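Local coordinates for PatF (Prochloron didemni, PDB 4BG2), which probably belongs to the prenyltransferase-like proteins of the patellamide (cyanobactin) pathway, its own transferase activity being uncertain, at residues H110-V123 / M135-L149. Sequence-based numbering, arbitrary orientation.
Sequences HVNSRKIINNTIGV and MLYIHIKPEEDTEEL
With CG anti to its carbonyl carbon (chi1 -59°) and the chain extended beyond, Lys115 crosses Glu144 at about a right angle and carries its ammonium to the start of helix 147-157. There Lys115 NZ donates to Asp145 O, in the preceding loop, at 2.8 Å and forms a salt bridge with Glu148 OE2, in the first turn, at 3.2 Å, meeting the syn lone pair. A lysine suits this place because its methylenes pack on Glu144 CB and CG while its tip serves both a carbonyl and a carboxylate. Lys141 NZ, also on an extended chain, donates to Arg114 O at 2.9 Å. Next to Glu148, forked Leu149 covers two neighbours: CD2 lies over one face of the His110 ring, 3.4 Å from the centroid, in a CH-pi contact, and CD1 meets Ile116 CG1. His110 NE2 is hydrogen-bonded to Thr152 OG1, on the helix that carries Leu149.

Along the strands, Ile117 and Asn118 both face His139, a classic beta bulge that shifts the register by one: Ile117 N donates to His139 O, and His139 N to Asn118 O. Asn118 OD1 lies in the His139 ring plane, 3.3 Å from His139 CD2, and finds no hydrogen-bond partner although buried. Thr120 OG1, held between N and carbonyl carbon (chi1 61°), accepts from Tyr137 N at 2.9 Å and is also hydrogen-bonded to Glu67 OE1 on strand 60-70; the small, branched side chain lets CG2 touch the His139 ring edge as well. On the other face, beta-branched isoleucines fill the buried side, Ile116 CG2 meeting Ile138 CG2 at 3.6 Å. The whole is a bulged antiparallel beta hairpin, strands 116-124 and 133-140, within the closed ten-stranded antiparallel barrel of an ABBA-type prenyltransferase fold.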
# COMPACT_ATOMS: atom_id res chain seq x y z
N HIS A 110 -8.30 -18.41 -3.19
CA HIS A 110 -7.48 -18.61 -2.01
C HIS A 110 -8.18 -18.36 -0.70
O HIS A 110 -7.52 -18.22 0.33
CB HIS A 110 -6.18 -17.82 -2.18
CG HIS A 110 -5.38 -18.30 -3.35
ND1 HIS A 110 -4.84 -19.56 -3.39
CD2 HIS A 110 -5.07 -17.72 -4.53
CE1 HIS A 110 -4.23 -19.75 -4.55
NE2 HIS A 110 -4.34 -18.64 -5.25
N VAL A 111 -9.50 -18.37 -0.72
CA VAL A 111 -10.31 -18.19 0.49
C VAL A 111 -9.94 -19.14 1.62
O VAL A 111 -9.87 -18.73 2.75
CB VAL A 111 -11.84 -18.29 0.20
CG1 VAL A 111 -12.24 -19.68 -0.28
CG2 VAL A 111 -12.63 -17.90 1.45
N ASN A 112 -9.70 -20.41 1.31
CA ASN A 112 -9.30 -21.38 2.33
C ASN A 112 -7.80 -21.47 2.54
O ASN A 112 -7.35 -22.37 3.23
CB ASN A 112 -9.81 -22.77 1.95
CG ASN A 112 -11.32 -22.83 1.87
OD1 ASN A 112 -12.02 -22.39 2.79
ND2 ASN A 112 -11.82 -23.37 0.77
N SER A 113 -7.02 -20.56 1.96
CA SER A 113 -5.57 -20.58 2.20
C SER A 113 -5.28 -20.25 3.65
O SER A 113 -5.94 -19.41 4.23
CB SER A 113 -4.83 -19.57 1.33
OG SER A 113 -3.45 -19.62 1.63
N ARG A 114 -4.30 -20.95 4.23
CA ARG A 114 -3.79 -20.67 5.58
C ARG A 114 -2.46 -19.91 5.52
O ARG A 114 -1.76 -19.80 6.51
CB ARG A 114 -3.57 -21.98 6.35
CG ARG A 114 -4.80 -22.87 6.45
CD ARG A 114 -4.50 -24.17 7.20
NE ARG A 114 -5.51 -25.20 6.99
CZ ARG A 114 -5.70 -26.26 7.78
NH1 ARG A 114 -4.93 -26.47 8.85
NH2 ARG A 114 -6.66 -27.13 7.50
N LYS A 115 -2.13 -19.36 4.35
CA LYS A 115 -0.86 -18.65 4.15
C LYS A 115 -1.02 -17.14 3.97
O LYS A 115 -0.06 -16.45 3.62
CB LYS A 115 -0.16 -19.25 2.95
CG LYS A 115 0.12 -20.74 3.17
CD LYS A 115 0.52 -21.41 1.87
CE LYS A 115 0.92 -22.84 2.11
NZ LYS A 115 1.67 -23.30 0.93
N ILE A 116 -2.22 -16.64 4.24
CA ILE A 116 -2.56 -15.24 4.09
C ILE A 116 -2.88 -14.67 5.48
O ILE A 116 -3.66 -15.25 6.24
CB ILE A 116 -3.76 -15.05 3.12
CG1 ILE A 116 -3.39 -15.56 1.73
CG2 ILE A 116 -4.17 -13.59 3.02
CD1 ILE A 116 -4.52 -15.62 0.74
N ILE A 117 -2.26 -13.53 5.79
CA ILE A 117 -2.49 -12.84 7.06
C ILE A 117 -3.81 -12.10 7.00
O ILE A 117 -4.67 -12.27 7.86
CB ILE A 117 -1.37 -11.82 7.39
CG1 ILE A 117 -0.03 -12.54 7.56
CG2 ILE A 117 -1.70 -11.06 8.66
CD1 ILE A 117 1.17 -11.61 7.64
N ASN A 118 -3.98 -11.28 5.98
CA ASN A 118 -5.17 -10.46 5.84
C ASN A 118 -5.18 -9.81 4.49
O ASN A 118 -4.23 -9.96 3.70
CB ASN A 118 -5.23 -9.38 6.93
CG ASN A 118 -4.12 -8.32 6.82
OD1 ASN A 118 -3.72 -7.91 5.73
ND2 ASN A 118 -3.69 -7.83 7.95
N ASN A 119 -6.25 -9.09 4.23
CA ASN A 119 -6.25 -8.05 3.21
C ASN A 119 -6.51 -6.71 3.88
O ASN A 119 -7.05 -6.66 4.97
CB ASN A 119 -7.26 -8.34 2.12
CG ASN A 119 -8.69 -8.30 2.63
OD1 ASN A 119 -9.23 -9.31 3.12
ND2 ASN A 119 -9.31 -7.14 2.53
N THR A 120 -6.08 -5.63 3.24
CA THR A 120 -6.36 -4.29 3.69
C THR A 120 -7.64 -3.80 3.01
O THR A 120 -8.18 -4.45 2.11
CB THR A 120 -5.26 -3.30 3.25
OG1 THR A 120 -5.20 -3.28 1.84
CG2 THR A 120 -3.90 -3.70 3.75
N ILE A 121 -8.11 -2.63 3.41
CA ILE A 121 -8.97 -1.88 2.52
C ILE A 121 -8.41 -0.48 2.42
O ILE A 121 -7.90 0.08 3.38
CB ILE A 121 -10.45 -1.84 2.96
CG1 ILE A 121 -10.61 -1.38 4.39
CG2 ILE A 121 -11.11 -3.21 2.80
CD1 ILE A 121 -12.00 -0.94 4.74
N GLY A 122 -8.59 0.10 1.26
CA GLY A 122 -8.05 1.39 1.01
C GLY A 122 -8.71 2.07 -0.14
O GLY A 122 -9.37 1.43 -0.97
N VAL A 123 -8.54 3.39 -0.17
CA VAL A 123 -8.98 4.23 -1.25
C VAL A 123 -7.87 5.21 -1.59
O VAL A 123 -7.19 5.74 -0.70
CB VAL A 123 -10.25 5.04 -0.91
CG1 VAL A 123 -11.44 4.13 -0.80
CG2 VAL A 123 -10.10 5.88 0.36
N MSE A 135 -8.10 0.42 -3.31
CA MSE A 135 -6.81 -0.26 -3.26
C MSE A 135 -6.93 -1.34 -2.23
O MSE A 135 -7.37 -1.11 -1.10
CB MSE A 135 -5.72 0.75 -2.86
CG MSE A 135 -4.32 0.13 -2.84
SE MSE A 135 -3.60 -0.01 -4.66
CE MSE A 135 -3.30 -1.93 -4.69
N LEU A 136 -6.56 -2.54 -2.62
CA LEU A 136 -6.66 -3.69 -1.74
C LEU A 136 -5.34 -4.45 -1.79
O LEU A 136 -4.91 -4.88 -2.85
CB LEU A 136 -7.79 -4.61 -2.19
CG LEU A 136 -9.17 -3.96 -2.34
CD1 LEU A 136 -10.13 -4.84 -3.11
CD2 LEU A 136 -9.79 -3.61 -1.00
N TYR A 137 -4.73 -4.66 -0.62
CA TYR A 137 -3.51 -5.41 -0.56
C TYR A 137 -3.77 -6.72 0.17
O TYR A 137 -4.43 -6.72 1.19
CB TYR A 137 -2.43 -4.61 0.19
CG TYR A 137 -1.87 -3.45 -0.59
CD1 TYR A 137 -1.02 -3.68 -1.67
CD2 TYR A 137 -2.16 -2.13 -0.24
CE1 TYR A 137 -0.48 -2.62 -2.39
CE2 TYR A 137 -1.62 -1.07 -0.97
CZ TYR A 137 -0.78 -1.34 -2.04
OH TYR A 137 -0.23 -0.32 -2.77
N ILE A 138 -3.20 -7.80 -0.35
CA ILE A 138 -3.17 -9.07 0.34
C ILE A 138 -1.78 -9.20 0.98
O ILE A 138 -0.77 -9.16 0.28
CB ILE A 138 -3.36 -10.25 -0.64
CG1 ILE A 138 -4.58 -10.04 -1.53
CG2 ILE A 138 -3.42 -11.59 0.10
CD1 ILE A 138 -5.89 -10.08 -0.82
N HIS A 139 -1.73 -9.40 2.29
CA HIS A 139 -0.48 -9.63 2.99
C HIS A 139 -0.28 -11.11 3.27
O HIS A 139 -1.09 -11.73 3.94
CB HIS A 139 -0.44 -8.85 4.28
CG HIS A 139 -0.35 -7.38 4.06
ND1 HIS A 139 0.80 -6.77 3.62
CD2 HIS A 139 -1.26 -6.39 4.21
CE1 HIS A 139 0.60 -5.47 3.51
NE2 HIS A 139 -0.65 -5.22 3.85
N ILE A 140 0.81 -11.65 2.74
CA ILE A 140 1.09 -13.07 2.76
C ILE A 140 2.01 -13.36 3.94
O ILE A 140 2.82 -12.51 4.30
CB ILE A 140 1.78 -13.47 1.44
CG1 ILE A 140 0.85 -13.15 0.26
CG2 ILE A 140 2.15 -14.94 1.42
CD1 ILE A 140 1.57 -13.06 -1.07
N LYS A 141 1.87 -14.55 4.54
CA LYS A 141 2.72 -14.94 5.67
C LYS A 141 4.14 -15.11 5.15
O LYS A 141 4.35 -15.83 4.18
CB LYS A 141 2.22 -16.23 6.32
CG LYS A 141 0.89 -16.06 7.03
CD LYS A 141 0.51 -17.30 7.83
CE LYS A 141 -0.83 -17.12 8.50
NZ LYS A 141 -1.36 -18.42 9.01
N PRO A 142 5.11 -14.42 5.77
CA PRO A 142 6.50 -14.49 5.29
C PRO A 142 7.15 -15.85 5.30
O PRO A 142 8.00 -16.11 4.45
CB PRO A 142 7.25 -13.56 6.24
CG PRO A 142 6.22 -12.56 6.61
CD PRO A 142 4.96 -13.35 6.76
N GLU A 143 6.78 -16.71 6.25
CA GLU A 143 7.46 -17.99 6.47
C GLU A 143 6.76 -19.20 5.84
O GLU A 143 7.07 -20.34 6.16
CB GLU A 143 7.67 -18.24 7.97
CG GLU A 143 8.75 -17.36 8.56
CD GLU A 143 10.13 -17.75 8.07
OE1 GLU A 143 10.59 -18.87 8.42
OE2 GLU A 143 10.76 -16.93 7.34
N GLU A 144 5.83 -18.94 4.93
CA GLU A 144 5.20 -20.02 4.18
C GLU A 144 5.76 -20.04 2.76
O GLU A 144 6.22 -19.00 2.26
CB GLU A 144 3.68 -19.82 4.15
CG GLU A 144 3.00 -19.80 5.51
CD GLU A 144 2.88 -21.17 6.16
OE1 GLU A 144 3.05 -22.21 5.48
OE2 GLU A 144 2.60 -21.22 7.38
N ASP A 145 5.74 -21.21 2.13
CA ASP A 145 6.00 -21.34 0.71
C ASP A 145 4.71 -20.93 0.01
O ASP A 145 3.70 -21.62 0.13
CB ASP A 145 6.41 -22.77 0.33
CG ASP A 145 6.46 -23.00 -1.18
OD1 ASP A 145 6.64 -22.02 -1.94
OD2 ASP A 145 6.32 -24.17 -1.61
N THR A 146 4.75 -19.80 -0.70
CA THR A 146 3.55 -19.17 -1.20
C THR A 146 3.55 -19.01 -2.71
O THR A 146 2.87 -18.14 -3.25
CB THR A 146 3.32 -17.83 -0.49
OG1 THR A 146 4.48 -17.00 -0.63
CG2 THR A 146 3.06 -18.07 0.99
N GLU A 147 4.28 -19.90 -3.38
CA GLU A 147 4.27 -19.98 -4.84
C GLU A 147 2.89 -20.06 -5.48
O GLU A 147 2.66 -19.39 -6.49
CB GLU A 147 5.11 -21.15 -5.35
CG GLU A 147 6.56 -20.77 -5.58
CD GLU A 147 7.29 -21.72 -6.49
OE1 GLU A 147 6.78 -22.00 -7.58
OE2 GLU A 147 8.40 -22.17 -6.13
N GLU A 148 1.96 -20.83 -4.90
CA GLU A 148 0.62 -20.94 -5.50
C GLU A 148 -0.18 -19.62 -5.48
O GLU A 148 -0.91 -19.31 -6.42
CB GLU A 148 -0.19 -22.10 -4.89
CG GLU A 148 -0.87 -21.87 -3.54
CD GLU A 148 0.04 -22.12 -2.35
OE1 GLU A 148 1.19 -21.59 -2.34
OE2 GLU A 148 -0.39 -22.84 -1.41
N LEU A 149 -0.01 -18.82 -4.43
CA LEU A 149 -0.63 -17.50 -4.36
C LEU A 149 -0.05 -16.60 -5.44
O LEU A 149 -0.77 -15.92 -6.16
CB LEU A 149 -0.41 -16.85 -2.99
CG LEU A 149 -0.90 -17.60 -1.76
CD1 LEU A 149 -0.74 -16.77 -0.50
CD2 LEU A 149 -2.35 -18.00 -1.95